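PrgA (Enterococcus faecalis, PDB 6Z9K) provides surface exclusion that protects its host cell against unwanted conjugation, here seen as its CAP domain, part of a longer cell-wall-anchored protein. Local coordinates at residues A[12-17]-A[53-58]; A[44-49]-A[166-171]; A[103-108]-A[126-131]; A[141-146]-A[219-224]. All blocks are in the same frame, centred on the assembly; numbering follows the deposited sequence.

Contact 1: A[12-17]-A[53-58]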
loop_
_atom_site.group_PDB
_atom_site.type_symbol
_atom_site.label_atom_id
_atom_site.label_comp_id
_atom_site.label_asym_id
_atom_site.label_seq_id
_atom_site.Cartn_x
_atom_site.Cartn_y
_atom_site.Cartn_z
ATOM N N GLY A 12 10.563 -9.604 14.312
ATOM C CA GLY A 12 9.371 -8.766 14.074
ATOM C C GLY A 12 9.506 -7.883 12.841
ATOM O O GLY A 12 8.525 -7.216 12.477
ATOM N N HIS A 13 10.667 -7.871 12.186
ATOM C CA HIS A 13 10.939 -6.953 11.050
ATOM C C HIS A 13 10.018 -7.371 9.920
ATOM O O HIS A 13 10.069 -8.539 9.510
ATOM C CB HIS A 13 12.406 -6.976 10.597
ATOM C CG HIS A 13 12.781 -5.875 9.659
ATOM N ND1 HIS A 13 12.279 -5.805 8.388
ATOM C CD2 HIS A 13 13.617 -4.811 9.781
ATOM C CE1 HIS A 13 12.791 -4.736 7.769
ATOM N NE2 HIS A 13 13.623 -4.124 8.606
ATOM N N LYS A 14 9.231 -6.431 9.398
ATOM C CA LYS A 14 8.128 -6.762 8.452
ATOM C C LYS A 14 8.542 -6.542 6.999
ATOM O O LYS A 14 7.703 -6.674 6.138
ATOM C CB LYS A 14 6.896 -5.953 8.848
ATOM C CG LYS A 14 6.190 -6.553 10.055
ATOM C CD LYS A 14 5.302 -5.622 10.749
ATOM C CE LYS A 14 4.819 -6.107 12.107
ATOM N NZ LYS A 14 5.932 -6.406 13.039
ATOM N N GLY A 15 9.823 -6.309 6.740
ATOM C CA GLY A 15 10.322 -6.115 5.372
ATOM C C GLY A 15 9.929 -7.281 4.483
ATOM O O GLY A 15 9.931 -8.458 4.929
ATOM N N ILE A 16 9.603 -6.970 3.249
ATOM C CA ILE A 16 9.238 -7.991 2.252
ATOM C C ILE A 16 10.507 -8.662 1.755
ATOM O O ILE A 16 11.476 -7.964 1.356
ATOM C CB ILE A 16 8.376 -7.375 1.139
ATOM C CG1 ILE A 16 7.080 -6.843 1.760
ATOM C CG2 ILE A 16 8.087 -8.405 0.061
ATOM C CD1 ILE A 16 6.394 -5.879 0.876
ATOM N N ASN A 17 10.491 -9.966 1.728
ATOM C CA ASN A 17 11.706 -10.721 1.311
ATOM C C ASN A 17 11.703 -10.886 -0.206
ATOM O O ASN A 17 10.739 -11.466 -0.743
ATOM C CB ASN A 17 11.726 -12.074 1.995
ATOM C CG ASN A 17 11.741 -11.937 3.501
ATOM O OD1 ASN A 17 12.622 -11.251 4.025
ATOM N ND2 ASN A 17 10.757 -12.525 4.174
ATOM N N LYS A 53 6.683 -8.615 20.369
ATOM C CA LYS A 53 5.726 -8.558 21.511
ATOM C C LYS A 53 4.899 -7.277 21.372
ATOM O O LYS A 53 3.699 -7.326 21.679
ATOM C CB LYS A 53 6.414 -8.758 22.869
ATOM C CG LYS A 53 6.322 -10.195 23.386
ATOM C CD LYS A 53 7.260 -10.571 24.532
ATOM C CE LYS A 53 6.946 -9.850 25.825
ATOM N NZ LYS A 53 8.043 -10.010 26.814
ATOM N N GLU A 54 5.468 -6.216 20.798
ATOM C CA GLU A 54 4.698 -4.992 20.457
ATOM C C GLU A 54 3.496 -5.372 19.571
ATOM O O GLU A 54 2.395 -4.842 19.793
ATOM C CB GLU A 54 5.634 -3.958 19.823
ATOM C CG GLU A 54 4.936 -2.753 19.190
ATOM C CD GLU A 54 4.093 -1.867 20.100
ATOM O OE1 GLU A 54 3.945 -2.190 21.306
ATOM O OE2 GLU A 54 3.565 -0.845 19.585
ATOM N N ASP A 55 3.667 -6.275 18.605
ATOM C CA ASP A 55 2.565 -6.690 17.699
ATOM C C ASP A 55 1.467 -7.442 18.457
ATOM O O ASP A 55 0.293 -7.251 18.133
ATOM C CB ASP A 55 3.069 -7.548 16.548
ATOM C CG ASP A 55 3.931 -6.789 15.559
ATOM O OD1 ASP A 55 3.464 -5.744 15.007
ATOM O OD2 ASP A 55 5.042 -7.265 15.322
ATOM N N GLU A 56 1.818 -8.257 19.450
ATOM C CA GLU A 56 0.801 -8.991 20.248
ATOM C C GLU A 56 -0.114 -7.971 20.936
ATOM O O GLU A 56 -1.335 -8.194 20.918
ATOM C CB GLU A 56 1.493 -9.969 21.198
ATOM C CG GLU A 56 2.276 -11.040 20.457
ATOM C CD GLU A 56 1.439 -12.087 19.727
ATOM O OE1 GLU A 56 0.190 -12.010 19.817
ATOM O OE2 GLU A 56 2.040 -13.000 19.083
ATOM N N LYS A 57 0.442 -6.870 21.459
ATOM C CA LYS A 57 -0.322 -5.765 22.107
ATOM C C LYS A 57 -1.186 -5.032 21.082
ATOM O O LYS A 57 -2.253 -4.553 21.442
ATOM C CB LYS A 57 0.620 -4.762 22.780
ATOM C CG LYS A 57 1.548 -5.396 23.810
ATOM C CD LYS A 57 2.384 -4.427 24.623
ATOM C CE LYS A 57 3.086 -5.138 25.767
ATOM N NZ LYS A 57 4.050 -4.259 26.471
ATOM N N ASN A 58 -0.724 -4.920 19.840
ATOM C CA ASN A 58 -1.500 -4.251 18.766
ATOM C C ASN A 58 -2.783 -5.048 18.497
ATOM O O ASN A 58 -3.663 -4.516 17.824
ATOM C CB ASN A 58 -0.635 -4.076 17.518
ATOM C CG ASN A 58 0.339 -2.925 17.643
ATOM O OD1 ASN A 58 0.220 -2.115 18.550
ATOM N ND2 ASN A 58 1.281 -2.817 16.731
#
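Lys14 and Asp55 meet in a salt bridge, with Lys14 NZ 2.6 Å from Asp55 OD2. The two side chains come from opposite directions. The ammonium group reaches OD2 on its syn side, 19° out of the carboxylate plane. Asp55 OD1 is also close, 3.2 Å from Lys14 NZ. The lysine chain is extended until its last torsion, where it bends (chi4 58°) and turns NZ back to its own loop. There Lys14 NZ donates to Gly12 O at 2.8 Å, in the carbonyl plane. A further bond to Pro50 O gives the ammonium group three oxygen partners, which fix its position. Asp55 OD2 also accepts from the backbone N of Ser52, just ahead of helix 53-57. The carboxylate thus joins the start of that helix to the N-terminal loop. The contact is almost wholly polar; even the methylene Lys14 CE lies against a carboxylate oxygen, 3.2 Å from Asp55 OD1. Within the loop, Gly15 N donates to His13 ND1 at 3.0 Å, bridging the residues on either side of Lys14. The contact ties the N-terminal loop to the short helix 53-57. Lys14 also packs on Tyr79 and Leu83 of helix 70-90, and Asp55 touches Gln164 of helix 160-176.

Contact 2: A[44-49]-A[166-171]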
loop_
_atom_site.group_PDB
_atom_site.type_symbol
_atom_site.label_atom_id
_atom_site.label_comp_id
_atom_site.label_asym_id
_atom_site.label_seq_id
_atom_site.Cartn_x
_atom_site.Cartn_y
_atom_site.Cartn_z
ATOM N N GLU A 44 6.113 -18.237 -0.629
ATOM C CA GLU A 44 6.593 -19.084 0.485
ATOM C C GLU A 44 7.401 -18.253 1.492
ATOM O O GLU A 44 7.173 -18.392 2.685
ATOM C CB GLU A 44 7.409 -20.249 -0.085
ATOM C CG GLU A 44 8.119 -21.086 0.971
ATOM C CD GLU A 44 7.217 -21.806 1.962
ATOM O OE1 GLU A 44 6.003 -21.913 1.670
ATOM O OE2 GLU A 44 7.741 -22.302 3.019
ATOM N N MET A 45 8.337 -17.440 1.021
ATOM C CA MET A 45 9.320 -16.724 1.861
ATOM C C MET A 45 8.637 -15.539 2.564
ATOM O O MET A 45 9.244 -14.968 3.471
ATOM C CB MET A 45 10.504 -16.246 1.010
ATOM C CG MET A 45 11.370 -17.402 0.525
ATOM S SD MET A 45 12.151 -18.267 1.933
ATOM C CE MET A 45 11.358 -19.867 1.855
ATOM N N ASN A 46 7.400 -15.205 2.175
ATOM C CA ASN A 46 6.644 -14.087 2.790
ATOM C C ASN A 46 5.303 -14.544 3.365
ATOM O O ASN A 46 4.426 -13.674 3.584
ATOM C CB ASN A 46 6.436 -12.990 1.752
ATOM C CG ASN A 46 7.724 -12.274 1.443
ATOM O OD1 ASN A 46 8.243 -11.544 2.286
ATOM N ND2 ASN A 46 8.263 -12.516 0.247
ATOM N N LYS A 47 5.118 -15.818 3.658
ATOM C CA LYS A 47 3.780 -16.302 4.095
ATOM C C LYS A 47 3.505 -15.938 5.555
ATOM O O LYS A 47 2.307 -15.831 5.880
ATOM C CB LYS A 47 3.642 -17.801 3.822
ATOM C CG LYS A 47 4.434 -18.705 4.733
ATOM C CD LYS A 47 4.236 -20.178 4.477
ATOM C CE LYS A 47 4.703 -21.039 5.639
ATOM N NZ LYS A 47 4.753 -22.459 5.209
ATOM N N ASN A 48 4.535 -15.794 6.386
ATOM C CA ASN A 48 4.418 -15.601 7.852
ATOM C C ASN A 48 4.486 -14.108 8.112
ATOM O O ASN A 48 5.407 -13.491 7.649
ATOM C CB ASN A 48 5.485 -16.354 8.637
ATOM C CG ASN A 48 5.361 -17.850 8.414
ATOM O OD1 ASN A 48 6.198 -18.466 7.756
ATOM N ND2 ASN A 48 4.245 -18.414 8.835
ATOM N N PHE A 49 3.484 -13.538 8.756
ATOM C CA PHE A 49 3.543 -12.137 9.249
ATOM C C PHE A 49 4.515 -12.046 10.414
ATOM O O PHE A 49 4.271 -12.624 11.491
ATOM C CB PHE A 49 2.164 -11.663 9.670
ATOM C CG PHE A 49 2.123 -10.200 10.008
ATOM C CD1 PHE A 49 2.483 -9.246 9.081
ATOM C CD2 PHE A 49 1.673 -9.782 11.243
ATOM C CE1 PHE A 49 2.443 -7.894 9.389
ATOM C CE2 PHE A 49 1.615 -8.434 11.541
ATOM C CZ PHE A 49 2.013 -7.500 10.620
ATOM N N SER A 166 -2.888 -7.307 7.131
ATOM C CA SER A 166 -3.614 -7.275 5.840
ATOM C C SER A 166 -2.820 -6.476 4.809
ATOM O O SER A 166 -2.769 -6.851 3.637
ATOM C CB SER A 166 -4.972 -6.655 6.090
ATOM O OG SER A 166 -5.776 -7.499 6.932
ATOM N N ILE A 167 -2.295 -5.338 5.223
ATOM C CA ILE A 167 -1.530 -4.469 4.299
ATOM C C ILE A 167 -0.302 -5.217 3.806
ATOM O O ILE A 167 -0.022 -5.178 2.576
ATOM C CB ILE A 167 -1.221 -3.106 4.931
ATOM C CG1 ILE A 167 -2.498 -2.279 5.057
ATOM C CG2 ILE A 167 -0.114 -2.428 4.141
ATOM C CD1 ILE A 167 -2.349 -1.091 5.938
ATOM N N ARG A 168 0.432 -5.883 4.685
ATOM C CA ARG A 168 1.637 -6.567 4.179
ATOM C C ARG A 168 1.201 -7.683 3.221
ATOM O O ARG A 168 1.877 -7.878 2.222
ATOM C CB ARG A 168 2.474 -7.107 5.330
ATOM C CG ARG A 168 3.807 -7.659 4.841
ATOM C CD ARG A 168 4.540 -8.329 6.000
ATOM N NE ARG A 168 5.880 -8.773 5.630
ATOM C CZ ARG A 168 6.201 -9.952 5.112
ATOM N NH1 ARG A 168 5.309 -10.877 4.901
ATOM N NH2 ARG A 168 7.467 -10.233 4.839
ATOM N N LYS A 169 0.159 -8.438 3.520
ATOM C CA LYS A 169 -0.315 -9.565 2.681
ATOM C C LYS A 169 -0.726 -8.989 1.329
ATOM O O LYS A 169 -0.411 -9.575 0.293
ATOM C CB LYS A 169 -1.488 -10.309 3.345
ATOM C CG LYS A 169 -1.867 -11.576 2.598
ATOM C CD LYS A 169 -2.871 -12.386 3.366
ATOM C CE LYS A 169 -3.602 -13.379 2.483
ATOM N NZ LYS A 169 -4.839 -13.904 3.151
ATOM N N MET A 170 -1.441 -7.865 1.342
ATOM C CA MET A 170 -1.837 -7.178 0.091
ATOM C C MET A 170 -0.613 -6.800 -0.740
ATOM O O MET A 170 -0.594 -7.074 -1.949
ATOM C CB MET A 170 -2.690 -5.943 0.417
ATOM C CG MET A 170 -3.045 -5.143 -0.788
ATOM S SD MET A 170 -3.855 -3.612 -0.285
ATOM C CE MET A 170 -3.954 -3.890 1.469
ATOM N N LEU A 171 0.418 -6.219 -0.140
ATOM C CA LEU A 171 1.615 -5.854 -0.929
ATOM C C LEU A 171 2.282 -7.110 -1.467
ATOM O O LEU A 171 2.732 -7.077 -2.601
ATOM C CB LEU A 171 2.583 -5.040 -0.058
ATOM C CG LEU A 171 2.105 -3.637 0.333
ATOM C CD1 LEU A 171 3.046 -2.998 1.347
ATOM C CD2 LEU A 171 1.924 -2.761 -0.898
#
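The guanidinium group of Arg168 has the backbone carbonyl carbon of Asn46 at its edge, in plane. Arg168 NH1 donates to Asn46 O at 3.2 Å; the oxygen lies in the guanidinium plane, but the donor sits above the carbonyl plane, 36° out of it. Arg168 NH2 makes only a weak bond to Asn46 OD1, at 3.0 Å with an N-H...O angle of 126°. The amide and guanidinium planes are 46° apart there. At the edge of the Phe49 ring, near its plane, lies Arg168 CD, 3.8 Å from Phe49 CD1. Helix 160-176 of the CAP domain thus sends one arginine to the loop that follows helix 32-45. Its chain runs extended from CG to NE and carries the charge past Phe49 to Asn46. The strongest polar partners lie in the N-terminal loop: Arg168 NE donates to Lys14 O, and Asn46 OD1 accepts from Asn17 N. Arg168 NH2 also donates to Gly15 O. The Phe49 ring also meets Tyr161 edge-to-face.

Contact 3: A[103-108]-A[126-131]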
loop_
_atom_site.group_PDB
_atom_site.type_symbol
_atom_site.label_atom_id
_atom_site.label_comp_id
_atom_site.label_asym_id
_atom_site.label_seq_id
_atom_site.Cartn_x
_atom_site.Cartn_y
_atom_site.Cartn_z
ATOM N N ILE A 103 -2.356 11.967 2.375
ATOM C CA ILE A 103 -3.357 11.394 3.326
ATOM C C ILE A 103 -4.743 11.933 2.976
ATOM O O ILE A 103 -5.688 11.166 2.849
ATOM C CB ILE A 103 -2.930 11.697 4.753
ATOM C CG1 ILE A 103 -1.638 10.946 5.062
ATOM C CG2 ILE A 103 -4.016 11.337 5.753
ATOM C CD1 ILE A 103 -1.033 11.388 6.390
ATOM N N LYS A 104 -4.864 13.232 2.812
ATOM C CA LYS A 104 -6.195 13.849 2.565
ATOM C C LYS A 104 -6.726 13.321 1.248
ATOM O O LYS A 104 -7.933 13.036 1.171
ATOM C CB LYS A 104 -6.137 15.383 2.546
ATOM C CG LYS A 104 -7.484 16.060 2.295
ATOM C CD LYS A 104 -7.368 17.544 2.328
ATOM C CE LYS A 104 -8.624 18.268 1.904
ATOM N NZ LYS A 104 -9.013 18.007 0.490
ATOM N N PHE A 105 -5.890 13.219 0.231
ATOM C CA PHE A 105 -6.329 12.751 -1.090
ATOM C C PHE A 105 -6.829 11.324 -0.920
ATOM O O PHE A 105 -7.967 10.979 -1.391
ATOM C CB PHE A 105 -5.197 12.870 -2.104
ATOM C CG PHE A 105 -5.480 12.439 -3.510
ATOM C CD1 PHE A 105 -6.758 12.368 -4.059
ATOM C CD2 PHE A 105 -4.391 12.175 -4.322
ATOM C CE1 PHE A 105 -6.937 12.029 -5.382
ATOM C CE2 PHE A 105 -4.581 11.815 -5.635
ATOM C CZ PHE A 105 -5.840 11.734 -6.158
ATOM N N ALA A 106 -6.029 10.468 -0.276
ATOM C CA ALA A 106 -6.448 9.060 -0.109
ATOM C C ALA A 106 -7.795 8.938 0.629
ATOM O O ALA A 106 -8.675 8.129 0.221
ATOM C CB ALA A 106 -5.395 8.285 0.647
ATOM N N TRP A 107 -7.986 9.717 1.705
ATOM C CA TRP A 107 -9.214 9.599 2.528
ATOM C C TRP A 107 -10.402 10.182 1.757
ATOM O O TRP A 107 -11.537 9.694 1.982
ATOM C CB TRP A 107 -8.981 10.159 3.938
ATOM C CG TRP A 107 -8.186 9.160 4.722
ATOM C CD1 TRP A 107 -6.824 9.152 4.888
ATOM C CD2 TRP A 107 -8.675 7.960 5.352
ATOM N NE1 TRP A 107 -6.446 8.059 5.628
ATOM C CE2 TRP A 107 -7.560 7.301 5.907
ATOM C CE3 TRP A 107 -9.941 7.397 5.533
ATOM C CZ2 TRP A 107 -7.689 6.111 6.635
ATOM C CZ3 TRP A 107 -10.058 6.207 6.220
ATOM C CH2 TRP A 107 -8.948 5.589 6.785
ATOM N N ASP A 108 -10.189 11.189 0.905
ATOM C CA ASP A 108 -11.269 11.670 0.021
ATOM C C ASP A 108 -11.684 10.542 -0.939
ATOM O O ASP A 108 -12.919 10.334 -1.136
ATOM C CB ASP A 108 -10.907 12.978 -0.650
ATOM C CG ASP A 108 -10.982 14.190 0.242
ATOM O OD1 ASP A 108 -11.457 14.058 1.418
ATOM O OD2 ASP A 108 -10.538 15.249 -0.226
ATOM N N ASN A 126 -11.723 10.377 -9.512
ATOM C CA ASN A 126 -11.609 11.651 -10.244
ATOM C C ASN A 126 -12.252 12.817 -9.485
ATOM O O ASN A 126 -11.699 13.916 -9.544
ATOM C CB ASN A 126 -12.177 11.490 -11.631
ATOM C CG ASN A 126 -11.240 10.663 -12.487
ATOM O OD1 ASN A 126 -10.065 10.984 -12.565
ATOM N ND2 ASN A 126 -11.738 9.604 -13.125
ATOM N N LYS A 127 -13.316 12.554 -8.749
ATOM C CA LYS A 127 -13.923 13.645 -7.956
ATOM C C LYS A 127 -12.929 14.069 -6.869
ATOM O O LYS A 127 -12.719 15.283 -6.635
ATOM C CB LYS A 127 -15.231 13.189 -7.329
ATOM C CG LYS A 127 -15.993 14.239 -6.544
ATOM C CD LYS A 127 -17.264 13.673 -5.914
ATOM C CE LYS A 127 -18.254 14.743 -5.520
ATOM N NZ LYS A 127 -17.823 15.584 -4.365
ATOM N N ALA A 128 -12.371 13.129 -6.154
ATOM C CA ALA A 128 -11.341 13.381 -5.133
ATOM C C ALA A 128 -10.149 14.091 -5.785
ATOM O O ALA A 128 -9.585 15.004 -5.202
ATOM C CB ALA A 128 -10.920 12.097 -4.454
ATOM N N ALA A 129 -9.728 13.618 -6.947
ATOM C CA ALA A 129 -8.560 14.213 -7.617
ATOM C C ALA A 129 -8.847 15.688 -7.863
ATOM O O ALA A 129 -8.051 16.558 -7.447
ATOM C CB ALA A 129 -8.280 13.462 -8.883
ATOM N N LYS A 130 -9.986 16.002 -8.450
ATOM C CA LYS A 130 -10.261 17.407 -8.802
ATOM C C LYS A 130 -10.251 18.271 -7.528
ATOM O O LYS A 130 -9.636 19.361 -7.499
ATOM C CB LYS A 130 -11.594 17.505 -9.510
ATOM C CG LYS A 130 -11.953 18.955 -9.813
ATOM C CD LYS A 130 -13.344 19.142 -10.291
ATOM C CE LYS A 130 -13.687 20.631 -10.386
ATOM N NZ LYS A 130 -13.488 21.148 -11.756
ATOM N N GLU A 131 -10.873 17.783 -6.447
ATOM C CA GLU A 131 -10.999 18.596 -5.224
ATOM C C GLU A 131 -9.659 18.769 -4.527
ATOM O O GLU A 131 -9.527 19.737 -3.737
ATOM C CB GLU A 131 -11.978 17.933 -4.295
ATOM C CG GLU A 131 -13.386 18.016 -4.834
ATOM C CD GLU A 131 -14.407 17.223 -4.027
ATOM O OE1 GLU A 131 -14.130 16.888 -2.856
ATOM O OE2 GLU A 131 -15.512 17.027 -4.573
HETATM O O HOH W 1 -10.931 19.469 -0.638
HETATM O O HOH W 2 -12.375 17.297 -0.867
#
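Ala128 presents its methyl to helix 103-108, where Ala128 CB lies 3.9 Å from Asp108 CB. The backbones come close here, with Ala128 CA 5.4 Å from Asp108 CA. Ala129 follows, and its CA is 3.5 Å from Phe105 CE1. Its methyl also touches the ring, with Ala129 CB 4.0 Å from Phe105 CE1. The Phe105 ring reaches this backbone because its CG is anti to the backbone N (chi1 -180°). Glu131 makes the last link, through water: one molecule donates to Asp108 OD2 and to Glu131 OE1, 2.7 Å away. Glu131 OE2 pairs with Lys127 NZ, and OE1 also bonds Tyr112 OH. Asp108 OD2 takes Lys104 NZ in a salt bridge of 3.2 Å and Asn132 ND2 in a hydrogen bond. Water and lysines together probably ease any repulsion between the carboxylates. The short segments run roughly antiparallel, at 148°, with axes 9.0 Å apart. The small alanines sit where helix 122-132 meets helix 100-112. Phe105 continues inward, stacking on Phe134, meeting Tyr143 edge-to-face and touching Ile215 of strand 211-217.

Contact 4: A[141-146]-A[219-224]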
loop_
_atom_site.group_PDB
_atom_site.type_symbol
_atom_site.label_atom_id
_atom_site.label_comp_id
_atom_site.label_asym_id
_atom_site.label_seq_id
_atom_site.Cartn_x
_atom_site.Cartn_y
_atom_site.Cartn_z
ATOM N N ASN A 141 -8.474 5.003 -13.893
ATOM C CA ASN A 141 -7.862 5.082 -12.552
ATOM C C ASN A 141 -6.334 5.006 -12.718
ATOM O O ASN A 141 -5.824 3.940 -12.998
ATOM C CB ASN A 141 -8.328 3.914 -11.699
ATOM C CG ASN A 141 -7.375 3.660 -10.571
ATOM O OD1 ASN A 141 -6.951 4.602 -9.900
ATOM N ND2 ASN A 141 -7.048 2.391 -10.368
ATOM N N TYR A 142 -5.619 6.100 -12.496
ATOM C CA TYR A 142 -4.145 6.036 -12.413
ATOM C C TYR A 142 -3.676 6.448 -11.028
ATOM O O TYR A 142 -2.509 6.816 -10.917
ATOM C CB TYR A 142 -3.444 6.958 -13.403
ATOM C CG TYR A 142 -3.839 6.693 -14.822
ATOM C CD1 TYR A 142 -3.969 5.389 -15.290
ATOM C CD2 TYR A 142 -4.067 7.744 -15.676
ATOM C CE1 TYR A 142 -4.376 5.139 -16.601
ATOM C CE2 TYR A 142 -4.387 7.504 -17.009
ATOM C CZ TYR A 142 -4.597 6.205 -17.447
ATOM O OH TYR A 142 -4.978 5.977 -18.753
ATOM N N TYR A 143 -4.478 6.301 -9.988
ATOM C CA TYR A 143 -4.084 6.721 -8.633
ATOM C C TYR A 143 -4.116 5.572 -7.623
ATOM O O TYR A 143 -3.392 5.656 -6.650
ATOM C CB TYR A 143 -5.028 7.822 -8.153
ATOM C CG TYR A 143 -4.832 9.136 -8.857
ATOM C CD1 TYR A 143 -3.698 9.889 -8.656
ATOM C CD2 TYR A 143 -5.799 9.629 -9.748
ATOM C CE1 TYR A 143 -3.497 11.092 -9.294
ATOM C CE2 TYR A 143 -5.622 10.849 -10.374
ATOM C CZ TYR A 143 -4.479 11.595 -10.135
ATOM O OH TYR A 143 -4.292 12.795 -10.744
ATOM N N GLU A 144 -5.017 4.589 -7.818
ATOM C CA GLU A 144 -5.362 3.628 -6.759
ATOM C C GLU A 144 -4.935 2.192 -7.067
ATOM O O GLU A 144 -5.180 1.673 -8.174
ATOM C CB GLU A 144 -6.883 3.704 -6.540
ATOM C CG GLU A 144 -7.418 2.679 -5.561
ATOM C CD GLU A 144 -8.913 2.845 -5.341
ATOM O OE1 GLU A 144 -9.679 2.260 -6.106
ATOM O OE2 GLU A 144 -9.234 3.644 -4.446
ATOM N N ASN A 145 -4.366 1.529 -6.062
ATOM C CA ASN A 145 -4.259 0.051 -5.959
ATOM C C ASN A 145 -5.186 -0.349 -4.807
ATOM O O ASN A 145 -5.014 0.117 -3.705
ATOM C CB ASN A 145 -2.799 -0.366 -5.797
ATOM C CG ASN A 145 -2.020 -0.140 -7.070
ATOM O OD1 ASN A 145 -2.152 -0.918 -8.027
ATOM N ND2 ASN A 145 -1.207 0.919 -7.107
ATOM N N LEU A 146 -6.160 -1.191 -5.101
ATOM C CA LEU A 146 -7.245 -1.487 -4.157
ATOM C C LEU A 146 -7.147 -2.940 -3.696
ATOM O O LEU A 146 -7.053 -3.818 -4.523
ATOM C CB LEU A 146 -8.564 -1.213 -4.898
ATOM C CG LEU A 146 -9.868 -1.336 -4.157
ATOM C CD1 LEU A 146 -9.947 -0.349 -3.007
ATOM C CD2 LEU A 146 -11.007 -1.124 -5.146
ATOM N N LYS A 219 4.604 14.181 -8.952
ATOM C CA LYS A 219 4.159 15.593 -8.979
ATOM C C LYS A 219 3.552 15.916 -10.341
ATOM O O LYS A 219 2.785 16.902 -10.433
ATOM C CB LYS A 219 5.278 16.531 -8.582
ATOM C CG LYS A 219 6.392 16.726 -9.560
ATOM C CD LYS A 219 7.565 17.505 -8.890
ATOM C CE LYS A 219 7.821 17.062 -7.463
ATOM N NZ LYS A 219 9.111 17.539 -6.908
ATOM N N GLU A 220 3.822 15.116 -11.359
ATOM C CA GLU A 220 3.231 15.364 -12.713
ATOM C C GLU A 220 1.717 15.117 -12.716
ATOM O O GLU A 220 1.090 15.565 -13.668
ATOM C CB GLU A 220 3.857 14.420 -13.721
ATOM C CG GLU A 220 5.370 14.574 -13.789
ATOM C CD GLU A 220 6.211 13.816 -12.763
ATOM O OE1 GLU A 220 5.638 13.029 -11.963
ATOM O OE2 GLU A 220 7.443 14.067 -12.786
ATOM N N LYS A 221 1.136 14.512 -11.677
ATOM C CA LYS A 221 -0.328 14.313 -11.599
ATOM C C LYS A 221 -1.047 15.538 -11.066
ATOM O O LYS A 221 -2.281 15.558 -11.095
ATOM C CB LYS A 221 -0.648 13.127 -10.686
ATOM C CG LYS A 221 -0.233 11.792 -11.245
ATOM C CD LYS A 221 -0.963 11.546 -12.540
ATOM C CE LYS A 221 -0.939 10.138 -13.088
ATOM N NZ LYS A 221 0.384 9.806 -13.619
ATOM N N LEU A 222 -0.347 16.523 -10.533
ATOM C CA LEU A 222 -1.006 17.730 -9.986
ATOM C C LEU A 222 -1.253 18.679 -11.141
ATOM O O LEU A 222 -0.373 18.813 -12.028
ATOM C CB LEU A 222 -0.129 18.426 -8.939
ATOM C CG LEU A 222 0.001 17.749 -7.583
ATOM C CD1 LEU A 222 1.161 18.373 -6.835
ATOM C CD2 LEU A 222 -1.270 17.883 -6.770
ATOM N N GLU A 223 -2.365 19.409 -11.089
ATOM C CA GLU A 223 -2.532 20.531 -12.036
ATOM C C GLU A 223 -1.405 21.548 -11.806
ATOM O O GLU A 223 -0.843 21.579 -10.735
ATOM C CB GLU A 223 -3.882 21.221 -11.842
ATOM C CG GLU A 223 -5.030 20.292 -12.031
ATOM C CD GLU A 223 -5.372 19.960 -13.473
ATOM O OE1 GLU A 223 -4.526 20.244 -14.357
ATOM O OE2 GLU A 223 -6.501 19.387 -13.718
ATOM N N ASP A 224 -1.064 22.339 -12.808
ATOM C CA ASP A 224 0.116 23.245 -12.743
ATOM C C ASP A 224 0.040 24.256 -11.576
ATOM O O ASP A 224 1.099 24.600 -11.003
ATOM C CB ASP A 224 0.275 24.015 -14.041
ATOM C CG ASP A 224 0.676 23.155 -15.242
ATOM O OD1 ASP A 224 1.186 22.035 -15.045
ATOM O OD2 ASP A 224 0.505 23.643 -16.344
#
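Tyr143 and Lys221 pack side by side, their side chains sliding past each other in opposite directions. This is the close part of the contact. Tyr143 CE1 is 3.8 Å from Lys221 CB, and the ring meets that methylene obliquely. The phenol oxygen comes near the backbone as well, with Tyr143 OH 3.4 Å from Lys221 O. That pair is not a hydrogen bond; the hydroxyl instead bonds to Lys135 O. Tyr142 forms the looser, outer side. It is exposed, and Tyr142 CB touches Lys221 CE at 4.1 Å while its ring leads away to meet Tyr137 edge-to-face. The lysine chain bends at chi2 (-61°) and again at chi4, which lets its aliphatic part follow both tyrosines. Asn141 shapes the tyrosine loop from within. Asn141 OD1 accepts from Tyr143 N at 3.0 Å, an Asx turn, and from Glu144 N at 2.8 Å. Asn141 ND2 donates to Glu144 O at 3.0 Å, in a straight bond of 180°. Strand 144-148 starts here and passes through Leu146, part of the magnesium site with His185. Tyr143 itself is about 11 Å from the bound magnesium ion, measured from its side chain. Between the segments the lysine serves through its methylenes and not its charge, so this contact is chiefly van der Waals in character.

From the N terminus, the first loop closed is that of contact 1, which brings helix 53-57 back to residues 12-17. Contact 2 starts within that loop, at residues 44-49, and reaches on to helix 160-176, so the two cross. They also touch, joining the N-terminal loop to that helix. Contact 3 closes a short loop between helices 100-112 and 122-132, wholly within the span of contact 2. Contact 4 starts at 141-146, still within that span, and ends beyond it at 219-224, so it crosses contact 2. Contacts 3 and 4 touch through Phe105, Ala129 and Tyr143. They lie across the chain's centre from contacts 1 and 2.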